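Local coordinates for protein NADH:ubiquinone oxidoreductase, Na translocating, C subunit (Parabacteroides distasonis, PDB 3LWX) that is probably a subunit of a sodium-translocating membrane redox complex and contains a domain of the FMN-binding family, at residues Ala114-His118 with Ile129-Ser135. Numbering follows the deposited sequence.
Sequences ADFSH and ISKPVFS
Phe116, on the edge strand 111-118 of the antiparallel sheet, meets Phe134 of the short helix 132-135 in an offset edge-to-face pair: the centroids lie 5.5 Å apart, the planes stand at 61°, and Phe134 presents its edge, with Phe134 CE2 3.7 Å from Phe116 CD2. Anti to its own carbonyl carbon (chi1 -56°), Phe116 CG brings the ring against Phe134 and Ser135 at the end of the short helix, where Ser135 CB also reaches it. Ile129 O lies at the edge of the same ring, 3.7 Å from Phe116 CD2, while Ile129 CD1 packs on Phe116 CB at 4.1 Å. Phe138 and, from helix 174-196, Val180 and Met183 extend this apolar cluster.

Ser130 supplies the direct polar link. Its OG donates to Phe116 O over 2.8 Å, tilted 34° from the carbonyl plane, and the CA-H of Ser130 approaches that oxygen too. Ser130 OG also lies at the edge of the His118 ring, 3.3 Å from His118 CD2, whereas His118 ND1 bonds to the backbone N of Glu121.

Water completes the seam: one molecule accepts from Phe116 N and donates to Ile129 O, another joins His118 N to Ser130 OG, and a third links Asp115 OD1, salt-bridged to Arg22, with Ser130 O. On the side turned from strand 97-104, Phe116 N and O and His118 N are thus met by a serine hydroxyl and bridging waters instead of another strand, with aromatic packing alongside.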
loop_
_atom_site.group_PDB
_atom_site.type_symbol
_atom_site.label_atom_id
_atom_site.label_comp_id
_atom_site.label_asym_id
_atom_site.label_seq_id
_atom_site.Cartn_x
_atom_site.Cartn_y
_atom_site.Cartn_z
ATOM N N ALA A 114 -1.209 -6.748 0.404
ATOM C CA ALA A 114 -0.854 -5.574 1.177
ATOM C C ALA A 114 0.514 -5.763 1.811
ATOM O O ALA A 114 0.940 -6.897 2.059
ATOM C CB ALA A 114 -1.894 -5.344 2.268
ATOM N N ASP A 115 1.168 -4.643 2.099
ATOM C CA ASP A 115 2.449 -4.622 2.805
ATOM C C ASP A 115 2.477 -3.363 3.652
ATOM O O ASP A 115 2.138 -2.289 3.151
ATOM C CB ASP A 115 3.630 -4.597 1.833
ATOM C CG ASP A 115 4.962 -4.822 2.525
ATOM O OD1 ASP A 115 5.123 -5.935 3.071
ATOM O OD2 ASP A 115 5.826 -3.922 2.501
ATOM N N PHE A 116 2.923 -3.484 4.902
ATOM C CA PHE A 116 3.005 -2.339 5.798
ATOM C C PHE A 116 4.405 -2.233 6.380
ATOM O O PHE A 116 4.998 -3.243 6.769
ATOM C CB PHE A 116 1.970 -2.442 6.931
ATOM C CG PHE A 116 0.553 -2.583 6.437
ATOM C CD1 PHE A 116 -0.162 -1.486 5.997
ATOM C CD2 PHE A 116 -0.056 -3.814 6.383
ATOM C CE1 PHE A 116 -1.453 -1.614 5.523
ATOM C CE2 PHE A 116 -1.345 -3.945 5.900
ATOM C CZ PHE A 116 -2.032 -2.850 5.477
ATOM N N SER A 117 4.847 -0.990 6.528
ATOM C CA SER A 117 6.157 -0.665 7.033
ATOM C C SER A 117 6.076 0.445 8.074
ATOM O O SER A 117 5.073 1.146 8.201
ATOM C CB SER A 117 7.076 -0.212 5.903
ATOM O OG SER A 117 7.323 -1.262 4.985
ATOM N N HIS A 118 7.169 0.626 8.803
ATOM C CA HIS A 118 7.218 1.631 9.853
ATOM C C HIS A 118 8.655 2.006 10.155
ATOM O O HIS A 118 9.597 1.254 9.893
ATOM C CB HIS A 118 6.557 1.110 11.131
ATOM C CG HIS A 118 7.228 -0.107 11.665
ATOM N ND1 HIS A 118 8.241 -0.047 12.598
ATOM C CD2 HIS A 118 7.117 -1.408 11.294
ATOM C CE1 HIS A 118 8.693 -1.270 12.806
ATOM N NE2 HIS A 118 8.037 -2.114 12.023
ATOM N N ILE A 129 2.701 -5.127 12.440
ATOM C CA ILE A 129 1.992 -4.793 11.206
ATOM C C ILE A 129 2.768 -5.214 9.959
ATOM O O ILE A 129 2.188 -5.364 8.897
ATOM C CB ILE A 129 1.594 -3.291 11.094
ATOM C CG1 ILE A 129 2.827 -2.382 10.980
ATOM C CG2 ILE A 129 0.679 -2.905 12.266
ATOM C CD1 ILE A 129 2.495 -0.928 10.736
ATOM N N SER A 130 4.086 -5.348 10.085
ATOM C CA SER A 130 4.936 -5.725 8.963
ATOM C C SER A 130 4.992 -7.222 8.690
ATOM O O SER A 130 5.675 -7.644 7.769
ATOM C CB SER A 130 6.354 -5.182 9.158
ATOM O OG SER A 130 6.362 -3.773 9.125
ATOM N N LYS A 131 4.239 -8.011 9.438
ATOM C CA LYS A 131 4.246 -9.461 9.308
ATOM C C LYS A 131 3.051 -9.953 8.503
ATOM O O LYS A 131 1.953 -9.381 8.580
ATOM C CB LYS A 131 4.181 -10.113 10.692
ATOM C CG LYS A 131 5.234 -9.671 11.684
ATOM C CD LYS A 131 6.631 -10.112 11.314
ATOM C CE LYS A 131 6.766 -11.625 11.358
ATOM N N PRO A 132 3.220 -11.062 7.765
ATOM C CA PRO A 132 2.099 -11.604 6.986
ATOM C C PRO A 132 0.874 -11.962 7.814
ATOM O O PRO A 132 -0.246 -11.882 7.298
ATOM C CB PRO A 132 2.694 -12.850 6.318
ATOM C CG PRO A 132 4.135 -12.628 6.286
ATOM C CD PRO A 132 4.497 -11.730 7.433
ATOM N N VAL A 133 1.033 -12.372 9.068
ATOM C CA VAL A 133 -0.151 -12.710 9.862
ATOM C C VAL A 133 -1.104 -11.508 9.916
ATOM O O VAL A 133 -2.326 -11.686 9.953
ATOM C CB VAL A 133 0.223 -13.239 11.272
ATOM C CG1 VAL A 133 0.899 -12.167 12.098
ATOM C CG2 VAL A 133 -1.012 -13.777 11.982
ATOM N N PHE A 134 -0.565 -10.291 9.895
ATOM C CA PHE A 134 -1.399 -9.107 9.866
ATOM C C PHE A 134 -1.885 -8.760 8.452
ATOM O O PHE A 134 -3.078 -8.610 8.210
ATOM C CB PHE A 134 -0.652 -7.916 10.450
ATOM C CG PHE A 134 -1.467 -6.629 10.444
ATOM C CD1 PHE A 134 -2.555 -6.477 11.288
ATOM C CD2 PHE A 134 -1.156 -5.582 9.587
ATOM C CE1 PHE A 134 -3.310 -5.300 11.264
ATOM C CE2 PHE A 134 -1.897 -4.416 9.575
ATOM C CZ PHE A 134 -2.979 -4.285 10.410
ATOM N N SER A 135 -0.956 -8.667 7.512
ATOM C CA SER A 135 -1.319 -8.174 6.181
ATOM C C SER A 135 -2.171 -9.148 5.371
ATOM O O SER A 135 -2.988 -8.721 4.559
ATOM C CB SER A 135 -0.066 -7.781 5.404
ATOM O OG SER A 135 0.831 -8.867 5.262
HETATM O O HOH W 1 0.268 -10.146 3.029
HETATM O O HOH W 2 6.478 -6.165 5.473
HETATM O O HOH W 3 2.849 -6.078 6.209
HETATM O O HOH W 4 8.727 -2.093 8.565
#